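Local atomic coordinates of avidin (Gallus gallus, PDB entry 5LUR), a protein that binds biotin very tightly in its natural form and, in this engineered variant, holds progesterone in a pocket of its barrel. Residues A[6-11]-A[87-92]; A[21-26]-A[36-41]; A[49-54]-A[74-79]; A[97-102]-A[122-127]. The protein carries 12 engineered substitutions. All coordinates share one frame; numbering follows the deposited sequence.

Interaction 1: A[6-11]-A[87-92]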
# COMPACT_ATOMS: atom_id res chain seq x y z
N ARG A 6 -10.79 30.45 5.48
CA ARG A 6 -11.65 29.37 4.90
C ARG A 6 -10.99 27.97 5.04
O ARG A 6 -10.21 27.57 4.18
CB ARG A 6 -11.98 29.69 3.44
CG ARG A 6 -12.81 28.65 2.69
CD ARG A 6 -13.98 28.07 3.50
NE ARG A 6 -14.66 27.04 2.72
CZ ARG A 6 -15.58 27.25 1.79
NH1 ARG A 6 -15.99 28.49 1.50
NH2 ARG A 6 -16.10 26.22 1.15
N LYS A 7 -11.36 27.24 6.11
CA LYS A 7 -10.68 26.00 6.56
C LYS A 7 -11.51 24.72 6.37
O LYS A 7 -12.73 24.76 6.39
CB LYS A 7 -10.27 26.10 8.05
CG LYS A 7 -8.76 26.17 8.27
CD LYS A 7 -8.32 26.83 9.58
CE LYS A 7 -6.80 26.81 9.72
NZ LYS A 7 -6.20 28.07 10.26
N CYS A 8 -10.82 23.60 6.21
CA CYS A 8 -11.42 22.28 6.02
C CYS A 8 -11.40 21.59 7.39
O CYS A 8 -10.31 21.38 7.97
CB CYS A 8 -10.60 21.48 5.00
SG CYS A 8 -11.46 20.11 4.21
N SER A 9 -12.57 21.29 7.94
CA SER A 9 -12.61 20.61 9.23
C SER A 9 -13.10 19.19 9.13
O SER A 9 -13.95 18.86 8.31
CB SER A 9 -13.45 21.34 10.26
OG SER A 9 -13.16 20.76 11.55
N LEU A 10 -12.57 18.35 10.01
CA LEU A 10 -13.02 16.95 10.08
C LEU A 10 -14.45 16.77 10.64
O LEU A 10 -15.11 15.80 10.31
CB LEU A 10 -12.00 16.13 10.89
CG LEU A 10 -10.91 15.45 10.06
CD1 LEU A 10 -11.42 14.11 9.56
CD2 LEU A 10 -10.38 16.29 8.90
N THR A 11 -14.89 17.72 11.48
CA THR A 11 -16.15 17.62 12.21
C THR A 11 -17.36 17.55 11.28
O THR A 11 -17.43 18.31 10.33
CB THR A 11 -16.29 18.82 13.16
OG1 THR A 11 -15.19 18.84 14.08
CG2 THR A 11 -17.59 18.76 13.92
N CYS A 87 -7.70 16.83 4.13
CA CYS A 87 -8.98 17.50 4.02
C CYS A 87 -8.75 18.66 3.09
O CYS A 87 -8.21 19.67 3.51
CB CYS A 87 -9.49 18.00 5.39
SG CYS A 87 -11.25 18.51 5.43
N PHE A 88 -9.16 18.51 1.83
CA PHE A 88 -8.96 19.54 0.78
C PHE A 88 -10.22 20.38 0.52
O PHE A 88 -11.35 19.90 0.71
CB PHE A 88 -8.63 18.91 -0.55
CG PHE A 88 -7.30 18.23 -0.63
CD1 PHE A 88 -6.14 18.97 -0.69
CD2 PHE A 88 -7.22 16.85 -0.78
CE1 PHE A 88 -4.91 18.35 -0.87
CE2 PHE A 88 -5.99 16.22 -0.95
CZ PHE A 88 -4.83 16.97 -1.00
N ILE A 89 -10.00 21.62 0.07
CA ILE A 89 -11.04 22.45 -0.50
C ILE A 89 -10.86 22.25 -1.96
O ILE A 89 -9.80 22.54 -2.48
CB ILE A 89 -10.86 23.96 -0.21
CG1 ILE A 89 -10.78 24.24 1.29
CG2 ILE A 89 -12.00 24.76 -0.84
CD1 ILE A 89 -12.04 23.94 2.06
N ASP A 90 -11.91 21.78 -2.62
CA ASP A 90 -11.87 21.48 -4.04
C ASP A 90 -12.07 22.76 -4.87
O ASP A 90 -12.29 23.83 -4.33
CB ASP A 90 -12.94 20.40 -4.32
CG ASP A 90 -12.71 19.65 -5.62
OD1 ASP A 90 -11.68 19.90 -6.30
OD2 ASP A 90 -13.57 18.81 -5.98
N ARG A 91 -11.99 22.67 -6.19
CA ARG A 91 -12.12 23.84 -7.08
C ARG A 91 -13.49 24.53 -6.98
O ARG A 91 -13.61 25.75 -7.15
CB ARG A 91 -11.89 23.41 -8.54
CG ARG A 91 -10.52 22.81 -8.83
CD ARG A 91 -9.43 23.87 -8.97
NE ARG A 91 -8.26 23.66 -8.11
CZ ARG A 91 -7.33 22.70 -8.24
NH1 ARG A 91 -7.40 21.76 -9.18
NH2 ARG A 91 -6.31 22.68 -7.38
N ASN A 92 -14.51 23.74 -6.69
CA ASN A 92 -15.90 24.21 -6.58
C ASN A 92 -16.26 24.67 -5.18
O ASN A 92 -17.43 24.92 -4.88
CB ASN A 92 -16.84 23.08 -7.01
CG ASN A 92 -16.69 21.84 -6.13
OD1 ASN A 92 -15.68 21.69 -5.40
ND2 ASN A 92 -17.67 20.95 -6.20
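C8 and C87 are joined covalently, and their disulfide ties the start of the modelled chain to the end of strand 80-89. The two segments run roughly antiparallel, and no regular strand pairing forms between them. From the backbone of C8, CB comes 4.1 Å from CD1 of I89 and 3.3 Å from the carbonyl O of C87. It then carries SG to the SG of C87, with the bond length at 2.0 Å. The SG of C8 also lies 3.5 Å from the carbonyl O of F88. Both cysteines place SG opposite their own backbone N (chi1 -159° in C8, -166° in C87), and both side chains leave the backbone toward the partner segment; the turn about the S-S bond, -69°, then closes the bridge. L10 rests CD2 against CB of C87 at 4.0 Å, an apolar neighbour on one side of the bridge. Beyond it on the other, CD1 of I89 lies against the N-terminal arm, 4.1 Å from NE of R6, which it meets obliquely; R6 is poorly ordered, so this last approach is loosely defined. The sulfur bridge is buried, with C8 also touching E95 and C87 touching L97 of strand 95-104, whereas R6 is exposed. Backbone hydrogen bonds of C8 to T64 and of C87 to P66 fix both cysteine backbones from the same loop region. This is the intrachain disulfide of avidin, which fastens the segment leading into strand 12-15 onto one end of the eight-stranded antiparallel barrel.

Interaction 2: A[21-26]-A[36-41]. Engineered in segment 36-41: A39 (natural residue Thr), T40 (natural residue Ala). With STR (progesterone), chain C.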
# COMPACT_ATOMS: atom_id res chain seq x y z
N ASN A 21 -21.65 6.12 6.10
CA ASN A 21 -21.83 7.41 6.74
C ASN A 21 -20.87 7.38 7.90
O ASN A 21 -20.91 6.47 8.73
CB ASN A 21 -23.26 7.63 7.21
CG ASN A 21 -24.29 7.40 6.10
OD1 ASN A 21 -25.36 6.82 6.34
ND2 ASN A 21 -23.96 7.82 4.88
N MET A 22 -19.98 8.34 7.91
CA MET A 22 -19.00 8.49 8.95
C MET A 22 -19.34 9.82 9.62
O MET A 22 -19.62 10.79 8.93
CB MET A 22 -17.62 8.53 8.30
CG MET A 22 -16.48 8.91 9.22
SD MET A 22 -14.90 8.80 8.37
CE MET A 22 -14.71 10.38 7.57
N THR A 23 -19.33 9.85 10.94
CA THR A 23 -19.69 11.05 11.71
C THR A 23 -18.59 11.38 12.70
O THR A 23 -18.27 10.54 13.55
CB THR A 23 -20.99 10.87 12.51
OG1 THR A 23 -22.05 10.44 11.64
CG2 THR A 23 -21.38 12.17 13.22
N ILE A 24 -18.05 12.59 12.62
CA ILE A 24 -16.89 12.97 13.41
C ILE A 24 -17.23 14.11 14.34
O ILE A 24 -17.80 15.11 13.91
CB ILE A 24 -15.70 13.37 12.53
CG1 ILE A 24 -15.35 12.19 11.58
CG2 ILE A 24 -14.52 13.81 13.40
CD1 ILE A 24 -14.05 12.31 10.79
N GLY A 25 -16.85 13.94 15.61
CA GLY A 25 -17.15 14.91 16.65
C GLY A 25 -16.24 16.12 16.58
O GLY A 25 -15.69 16.48 15.54
N ALA A 26 -16.10 16.77 17.72
CA ALA A 26 -15.36 18.00 17.78
C ALA A 26 -13.91 17.61 17.75
O ALA A 26 -13.51 16.65 18.38
CB ALA A 26 -15.68 18.76 19.05
N THR A 36 -17.90 7.88 14.50
CA THR A 36 -18.58 6.63 14.23
C THR A 36 -18.50 6.31 12.75
O THR A 36 -18.60 7.21 11.94
CB THR A 36 -20.05 6.75 14.70
OG1 THR A 36 -20.06 6.90 16.13
CG2 THR A 36 -20.86 5.54 14.35
N TYR A 37 -18.33 5.04 12.41
CA TYR A 37 -18.41 4.58 11.04
C TYR A 37 -19.59 3.60 10.88
O TYR A 37 -19.59 2.49 11.43
CB TYR A 37 -17.11 3.91 10.65
CG TYR A 37 -16.81 3.95 9.17
CD1 TYR A 37 -17.51 3.15 8.27
CD2 TYR A 37 -15.79 4.77 8.68
CE1 TYR A 37 -17.21 3.19 6.92
CE2 TYR A 37 -15.49 4.80 7.33
CZ TYR A 37 -16.20 4.02 6.45
OH TYR A 37 -15.89 4.07 5.11
N ILE A 38 -20.59 4.04 10.12
CA ILE A 38 -21.78 3.25 9.85
C ILE A 38 -21.60 2.63 8.48
O ILE A 38 -21.22 3.33 7.55
CB ILE A 38 -23.04 4.13 9.87
CG1 ILE A 38 -23.16 4.95 11.18
CG2 ILE A 38 -24.26 3.25 9.71
CD1 ILE A 38 -22.63 6.39 11.13
N ALA A 39 -21.84 1.33 8.34
CA ALA A 39 -21.78 0.69 7.02
C ALA A 39 -22.67 -0.54 6.86
O ALA A 39 -22.83 -1.32 7.80
CB ALA A 39 -20.35 0.32 6.67
N THR A 40 -23.23 -0.69 5.66
CA THR A 40 -23.97 -1.91 5.29
C THR A 40 -23.02 -3.11 5.32
O THR A 40 -21.88 -3.01 4.87
CB THR A 40 -24.70 -1.78 3.91
OG1 THR A 40 -23.86 -1.13 2.94
CG2 THR A 40 -26.01 -0.98 4.04
N VAL A 41 -23.48 -4.24 5.85
CA VAL A 41 -22.59 -5.33 6.25
C VAL A 41 -23.11 -6.70 5.79
O VAL A 41 -23.63 -6.82 4.68
CB VAL A 41 -22.39 -5.29 7.79
CG1 VAL A 41 -23.59 -5.89 8.52
CG2 VAL A 41 -21.10 -5.99 8.19
C1 STR C . -18.49 -4.05 5.21
C2 STR C . -18.73 -5.49 4.80
C3 STR C . -18.08 -6.49 5.73
O3 STR C . -18.49 -7.64 5.74
C4 STR C . -16.95 -6.11 6.62
C5 STR C . -16.48 -4.85 6.70
C6 STR C . -15.22 -4.62 7.52
C7 STR C . -14.21 -3.75 6.75
C8 STR C . -14.78 -2.60 5.88
C9 STR C . -16.01 -3.09 5.03
C10 STR C . -17.15 -3.66 5.94
C11 STR C . -16.49 -2.06 3.96
C12 STR C . -15.38 -1.37 3.15
C13 STR C . -14.28 -0.79 4.06
C14 STR C . -13.72 -1.90 4.96
C15 STR C . -12.45 -1.28 5.54
C16 STR C . -11.95 -0.38 4.43
C17 STR C . -13.01 -0.38 3.31
C18 STR C . -14.83 0.43 4.86
C19 STR C . -17.58 -2.58 6.98
C20 STR C . -13.19 0.87 2.43
O20 STR C . -12.83 1.98 2.81
C21 STR C . -13.84 0.74 1.06
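With CG opposite the backbone N in both M22 and Y37 (chi1 170° and -153°), the side chains of this directly opposed pair, which share one face of the sheet, lean so that sulfur meets ring. The M22 chain runs extended to SD, which lies 4.1 Å from CD2 of Y37; the bend at chi3 affects only CE. The sulfur approaches the ring obliquely, 5.1 Å from its centroid, in a Met-aromatic contact. At the far end of the ring the phenol oxygen is hydrogen-bonded to ND1 of H20, and OH also lies 3.8 Å from C18 of progesterone. Replacing Y37 by an alanine is likely to leave H20 without this hydroxyl partner, strip the aromatic neighbour from the M22 sulfur and take away a wall beside the steroid. Strands 21-24 and 32-40 form an antiparallel beta hairpin of the avidin barrel, with their directions 171° apart. M22 and Y37 are its non-hydrogen-bonded pair, flanked by two hydrogen-bonded pairs, N21 with I38 and T23 with T36. The N-H of I38 reaches the O of N21 at 2.8 Å, nearly in line with that carbonyl, while the return bond from N of N21 to O of I38 is longer, 3.2 Å. N21, T23, T36 and I38 lie on the other face, where CD1 of I38 touches CB of N21 and sits 4.1 Å from OG1 of T23. Further along the second strand, the engineered A39 brings CB to 4.0 Å from C19 of progesterone, and CG2 of V41 touches the C3 end of the steroid.

Interaction 3: A[49-54]-A[74-79]. With STR (progesterone), chain C.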
# COMPACT_ATOMS: atom_id res chain seq x y z
N LYS A 49 -24.30 -1.82 10.44
CA LYS A 49 -23.52 -1.88 11.68
C LYS A 49 -22.66 -0.63 11.86
O LYS A 49 -22.31 0.04 10.89
CB LYS A 49 -22.67 -3.15 11.75
CG LYS A 49 -23.47 -4.41 12.11
CD LYS A 49 -23.95 -4.42 13.56
CE LYS A 49 -24.30 -5.82 14.05
NZ LYS A 49 -25.44 -6.46 13.32
N GLU A 50 -22.33 -0.36 13.12
CA GLU A 50 -21.85 0.94 13.55
C GLU A 50 -20.70 0.81 14.55
O GLU A 50 -20.91 0.36 15.68
CB GLU A 50 -23.03 1.70 14.17
CG GLU A 50 -22.68 2.78 15.19
CD GLU A 50 -23.83 3.72 15.53
OE1 GLU A 50 -23.62 4.61 16.38
OE2 GLU A 50 -24.95 3.56 15.00
N SER A 51 -19.51 1.25 14.16
CA SER A 51 -18.32 1.02 14.96
C SER A 51 -17.62 2.31 15.32
O SER A 51 -17.62 3.24 14.53
CB SER A 51 -17.37 0.13 14.18
OG SER A 51 -18.03 -1.05 13.78
N PRO A 52 -16.99 2.37 16.50
CA PRO A 52 -16.24 3.55 16.91
C PRO A 52 -14.98 3.77 16.11
O PRO A 52 -14.38 2.81 15.61
CB PRO A 52 -15.83 3.21 18.35
CG PRO A 52 -15.73 1.74 18.34
CD PRO A 52 -16.85 1.28 17.47
N LEU A 53 -14.57 5.03 16.01
CA LEU A 53 -13.26 5.42 15.45
C LEU A 53 -12.62 6.51 16.29
O LEU A 53 -13.32 7.27 16.93
CB LEU A 53 -13.40 5.88 14.00
CG LEU A 53 -14.11 7.22 13.76
CD1 LEU A 53 -13.18 8.42 13.74
CD2 LEU A 53 -14.84 7.21 12.44
N HIS A 54 -11.30 6.57 16.26
CA HIS A 54 -10.49 7.51 17.07
C HIS A 54 -9.31 7.92 16.24
O HIS A 54 -8.69 7.05 15.61
CB HIS A 54 -9.94 6.84 18.35
CG HIS A 54 -10.99 6.15 19.18
ND1 HIS A 54 -11.60 6.75 20.26
CD2 HIS A 54 -11.57 4.93 19.05
CE1 HIS A 54 -12.50 5.92 20.77
NE2 HIS A 54 -12.50 4.81 20.05
N TRP A 74 -13.74 -2.18 14.33
CA TRP A 74 -15.00 -2.82 13.91
C TRP A 74 -15.67 -3.65 14.99
O TRP A 74 -15.02 -4.55 15.54
CB TRP A 74 -14.75 -3.71 12.68
CG TRP A 74 -14.16 -2.97 11.58
CD1 TRP A 74 -12.87 -3.06 11.15
CD2 TRP A 74 -14.81 -1.98 10.79
NE1 TRP A 74 -12.68 -2.17 10.10
CE2 TRP A 74 -13.85 -1.49 9.86
CE3 TRP A 74 -16.09 -1.43 10.78
CZ2 TRP A 74 -14.15 -0.50 8.94
CZ3 TRP A 74 -16.39 -0.44 9.85
CH2 TRP A 74 -15.42 0.01 8.93
N LYS A 75 -16.96 -3.37 15.25
CA LYS A 75 -17.78 -4.09 16.26
C LYS A 75 -18.19 -5.54 15.89
O LYS A 75 -18.45 -6.37 16.76
CB LYS A 75 -19.07 -3.30 16.61
CG LYS A 75 -18.96 -2.33 17.78
CD LYS A 75 -20.34 -2.01 18.38
CE LYS A 75 -20.35 -0.74 19.27
NZ LYS A 75 -19.68 -0.89 20.60
N PHE A 76 -18.22 -5.84 14.60
CA PHE A 76 -18.77 -7.12 14.12
C PHE A 76 -17.66 -8.05 13.61
O PHE A 76 -17.96 -9.07 13.03
CB PHE A 76 -19.77 -6.84 13.01
CG PHE A 76 -19.22 -5.95 11.95
CD1 PHE A 76 -18.41 -6.45 10.95
CD2 PHE A 76 -19.46 -4.57 12.00
CE1 PHE A 76 -17.88 -5.62 9.99
CE2 PHE A 76 -18.92 -3.72 11.03
CZ PHE A 76 -18.13 -4.26 10.03
N SER A 77 -16.40 -7.70 13.84
CA SER A 77 -15.27 -8.39 13.20
C SER A 77 -14.03 -8.31 14.07
O SER A 77 -13.95 -7.46 14.95
CB SER A 77 -15.02 -7.73 11.84
OG SER A 77 -13.88 -8.25 11.21
N GLU A 78 -13.08 -9.22 13.84
CA GLU A 78 -11.76 -9.14 14.52
C GLU A 78 -10.76 -8.23 13.80
O GLU A 78 -9.64 -8.05 14.27
CB GLU A 78 -11.12 -10.52 14.69
CG GLU A 78 -11.86 -11.48 15.62
CD GLU A 78 -11.28 -12.89 15.60
OE1 GLU A 78 -10.23 -13.12 14.97
OE2 GLU A 78 -11.87 -13.78 16.24
N SER A 79 -11.14 -7.67 12.65
CA SER A 79 -10.26 -6.82 11.87
C SER A 79 -10.11 -5.42 12.44
O SER A 79 -10.82 -5.01 13.36
CB SER A 79 -10.78 -6.73 10.45
OG SER A 79 -10.91 -8.03 9.92
C1 STR C . -18.49 -4.05 5.21
C2 STR C . -18.73 -5.49 4.80
C3 STR C . -18.08 -6.49 5.73
O3 STR C . -18.49 -7.64 5.74
C4 STR C . -16.95 -6.11 6.62
C5 STR C . -16.48 -4.85 6.70
C6 STR C . -15.22 -4.62 7.52
C7 STR C . -14.21 -3.75 6.75
C8 STR C . -14.78 -2.60 5.88
C9 STR C . -16.01 -3.09 5.03
C10 STR C . -17.15 -3.66 5.94
C11 STR C . -16.49 -2.06 3.96
C12 STR C . -15.38 -1.37 3.15
C13 STR C . -14.28 -0.79 4.06
C14 STR C . -13.72 -1.90 4.96
C15 STR C . -12.45 -1.28 5.54
C16 STR C . -11.95 -0.38 4.43
C17 STR C . -13.01 -0.38 3.31
C18 STR C . -14.83 0.43 4.86
C19 STR C . -17.58 -2.58 6.98
C20 STR C . -13.19 0.87 2.43
O20 STR C . -12.83 1.98 2.81
C21 STR C . -13.84 0.74 1.06
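CB of K49 packs obliquely against the F76 ring, 3.5 Å from CD2, the two side chains lying alongside with opposed directions. F76 turns the other end of that ring to progesterone: its edge meets the steroid, with CZ 3.5 Å from C19 and the steroid's C5 close to the plane of the ring. W74 presents a face instead, C7 of the ligand sitting above the indole toward its rim, and CZ2 comes 3.8 Å from the steroid C8. S51 contacts both aromatics from the strand. Its OG, anti to its own carbonyl carbon (chi1 -54°), accepts a nearly straight hydrogen bond from N of K75, 2.9 Å long at 172°. The same oxygen lies 3.6 Å from CE3 of W74 and touches the F76 ring, so one buried serine holds the backbone between the two rings. Outside it, the aliphatic chain of K75 runs over the strand, with CD 3.6 Å from O of E50. Further out, the indole NE1 is hydrogen-bonded to OG1 of T81, and Y37 meets the W74 ring edge-to-face. Together W74 and F76 form an aromatic wall of the pocket at the end of the barrel, probably the one that receives biotin in natural avidin.

Interaction 4: A[97-102]-A[122-127]. With STR (progesterone), chain C.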
# COMPACT_ATOMS: atom_id res chain seq x y z
N LEU A 97 -12.52 14.70 1.61
CA LEU A 97 -11.46 13.91 2.21
C LEU A 97 -10.97 12.91 1.16
O LEU A 97 -11.76 12.11 0.69
CB LEU A 97 -11.99 13.18 3.45
CG LEU A 97 -12.79 14.03 4.44
CD1 LEU A 97 -13.45 13.21 5.55
CD2 LEU A 97 -11.87 15.08 5.03
N LYS A 98 -9.70 12.98 0.78
CA LYS A 98 -9.09 11.93 -0.07
C LYS A 98 -8.27 11.07 0.89
O LYS A 98 -7.40 11.59 1.57
CB LYS A 98 -8.18 12.47 -1.19
CG LYS A 98 -8.66 13.69 -1.94
CD LYS A 98 -9.65 13.41 -3.05
CE LYS A 98 -9.04 13.44 -4.45
NZ LYS A 98 -8.58 12.08 -4.85
N THR A 99 -8.58 9.78 0.94
CA THR A 99 -8.03 8.88 1.93
C THR A 99 -7.51 7.63 1.26
O THR A 99 -7.98 7.23 0.21
CB THR A 99 -9.06 8.48 3.03
OG1 THR A 99 -9.99 7.49 2.54
CG2 THR A 99 -9.84 9.67 3.51
N MET A 100 -6.52 7.03 1.91
CA MET A 100 -6.13 5.66 1.66
C MET A 100 -6.16 4.94 2.96
O MET A 100 -6.00 5.57 4.01
CB MET A 100 -4.75 5.59 1.02
CG MET A 100 -4.76 6.34 -0.29
SD MET A 100 -3.66 5.68 -1.50
CE MET A 100 -4.35 4.05 -1.80
N TRP A 101 -6.36 3.63 2.88
CA TRP A 101 -6.53 2.83 4.05
C TRP A 101 -5.81 1.49 4.01
O TRP A 101 -5.47 0.99 2.95
CB TRP A 101 -8.02 2.60 4.29
CG TRP A 101 -8.82 2.01 3.13
CD1 TRP A 101 -9.64 2.70 2.30
CD2 TRP A 101 -8.89 0.64 2.72
NE1 TRP A 101 -10.21 1.86 1.38
CE2 TRP A 101 -9.79 0.58 1.62
CE3 TRP A 101 -8.28 -0.55 3.15
CZ2 TRP A 101 -10.09 -0.63 0.94
CZ3 TRP A 101 -8.57 -1.74 2.48
CH2 TRP A 101 -9.47 -1.76 1.38
N LEU A 102 -5.62 0.92 5.20
CA LEU A 102 -5.10 -0.45 5.33
C LEU A 102 -6.05 -1.24 6.19
O LEU A 102 -6.36 -0.82 7.28
CB LEU A 102 -3.73 -0.47 5.99
CG LEU A 102 -2.63 0.23 5.23
CD1 LEU A 102 -1.43 0.43 6.11
CD2 LEU A 102 -2.26 -0.60 4.01
N ASN A 122 -10.50 5.80 -0.46
CA ASN A 122 -11.85 6.29 -0.32
C ASN A 122 -11.87 7.77 -0.41
O ASN A 122 -11.00 8.43 0.15
CB ASN A 122 -12.43 5.89 1.03
CG ASN A 122 -13.60 4.96 0.90
OD1 ASN A 122 -14.42 5.10 -0.01
ND2 ASN A 122 -13.71 4.03 1.82
N ILE A 123 -12.88 8.29 -1.10
CA ILE A 123 -13.13 9.73 -1.20
C ILE A 123 -14.43 10.04 -0.47
O ILE A 123 -15.47 9.50 -0.84
CB ILE A 123 -13.28 10.15 -2.64
CG1 ILE A 123 -12.04 9.72 -3.42
CG2 ILE A 123 -13.53 11.65 -2.73
CD1 ILE A 123 -12.15 9.82 -4.92
N PHE A 124 -14.35 10.89 0.55
CA PHE A 124 -15.53 11.33 1.28
C PHE A 124 -15.95 12.77 0.97
O PHE A 124 -15.14 13.67 0.79
CB PHE A 124 -15.30 11.24 2.79
CG PHE A 124 -15.01 9.86 3.29
CD1 PHE A 124 -13.70 9.37 3.32
CD2 PHE A 124 -16.03 9.06 3.76
CE1 PHE A 124 -13.43 8.11 3.79
CE2 PHE A 124 -15.76 7.79 4.25
CZ PHE A 124 -14.46 7.32 4.26
N THR A 125 -17.25 12.99 0.96
CA THR A 125 -17.80 14.33 0.83
C THR A 125 -18.88 14.46 1.88
O THR A 125 -19.35 13.44 2.42
CB THR A 125 -18.40 14.58 -0.56
OG1 THR A 125 -19.39 13.59 -0.81
CG2 THR A 125 -17.34 14.51 -1.65
N ARG A 126 -19.24 15.70 2.19
CA ARG A 126 -20.29 15.98 3.17
C ARG A 126 -21.67 15.52 2.71
O ARG A 126 -21.95 15.43 1.52
CB ARG A 126 -20.31 17.46 3.57
CG ARG A 126 -19.20 17.78 4.56
CD ARG A 126 -19.50 19.03 5.31
NE ARG A 126 -18.30 19.60 5.93
CZ ARG A 126 -17.69 19.14 7.04
NH1 ARG A 126 -18.13 18.06 7.69
NH2 ARG A 126 -16.62 19.77 7.49
N LEU A 127 -22.51 15.23 3.70
CA LEU A 127 -23.78 14.54 3.50
C LEU A 127 -24.96 15.42 3.88
O LEU A 127 -25.08 15.83 5.04
CB LEU A 127 -23.74 13.30 4.37
CG LEU A 127 -24.88 12.31 4.33
CD1 LEU A 127 -25.02 11.62 2.98
CD2 LEU A 127 -24.61 11.30 5.42
C1 STR C . -18.49 -4.05 5.21
C2 STR C . -18.73 -5.49 4.80
C3 STR C . -18.08 -6.49 5.73
O3 STR C . -18.49 -7.64 5.74
C4 STR C . -16.95 -6.11 6.62
C5 STR C . -16.48 -4.85 6.70
C6 STR C . -15.22 -4.62 7.52
C7 STR C . -14.21 -3.75 6.75
C8 STR C . -14.78 -2.60 5.88
C9 STR C . -16.01 -3.09 5.03
C10 STR C . -17.15 -3.66 5.94
C11 STR C . -16.49 -2.06 3.96
C12 STR C . -15.38 -1.37 3.15
C13 STR C . -14.28 -0.79 4.06
C14 STR C . -13.72 -1.90 4.96
C15 STR C . -12.45 -1.28 5.54
C16 STR C . -11.95 -0.38 4.43
C17 STR C . -13.01 -0.38 3.31
C18 STR C . -14.83 0.43 4.86
C19 STR C . -17.58 -2.58 6.98
C20 STR C . -13.19 0.87 2.43
O20 STR C . -12.83 1.98 2.81
C21 STR C . -13.84 0.74 1.06
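Strands 97-102 and 122-126 run antiparallel, 4.8 Å apart at closest approach and 154° apart in direction. L97 with F124 and T99 with N122 form hydrogen-bonded pairs around the non-hydrogen-bonded pair K98 and I123. The carbonyl O of N122 is gripped twice by one residue: N of T99 reaches it at 2.9 Å, nearly along the C=O axis, and OG1 of T99 donates at 2.8 Å from a direction tilted out of the carbonyl plane. OG1 gets there by standing between its own N and carbonyl carbon (chi1 77°), and it also touches the edge of the F124 ring at CE1, 3.7 Å away. Beside this, CD1 of L97 packs on CB of F124 at 3.9 Å. W101 offers its indole face to progesterone, C16 sitting 3.6 Å above the ring centre; O20 of the steroid lies over the same ring, 3.0 Å from NE1 of W101, and ND2 of N122 also faces O20. A serine in place of W101 would probably deprive the steroid's D ring of this flat support and O20 of its indole neighbour. Strand 95-104 is flanked on its other side by strand 80-89, F83 touching W101, T99 and N122, and W14 of strand 12-15 packs on L97.

From the N terminus, interaction 1 closes a long loop, joining the arm at 6-11 to the end of strand 80-89. Within that loop lie two smaller ones in series: interaction 2, the early hairpin, and then interaction 3, where strand 48-57 meets the loop after strand 67-72. Interaction 4 follows once the large loop has closed, and pairs the last two strands; none of the four cross. Backbone hydrogen bonds of Y37 with S51 and A39 with K49 join interactions 2 and 3. R126 is hydrogen-bonded to O of T11, tying the two chain ends together, and the T11 hydroxyl meets O of G25, joining interactions 1 and 2. Progesterone touches interactions 2, 3 and 4.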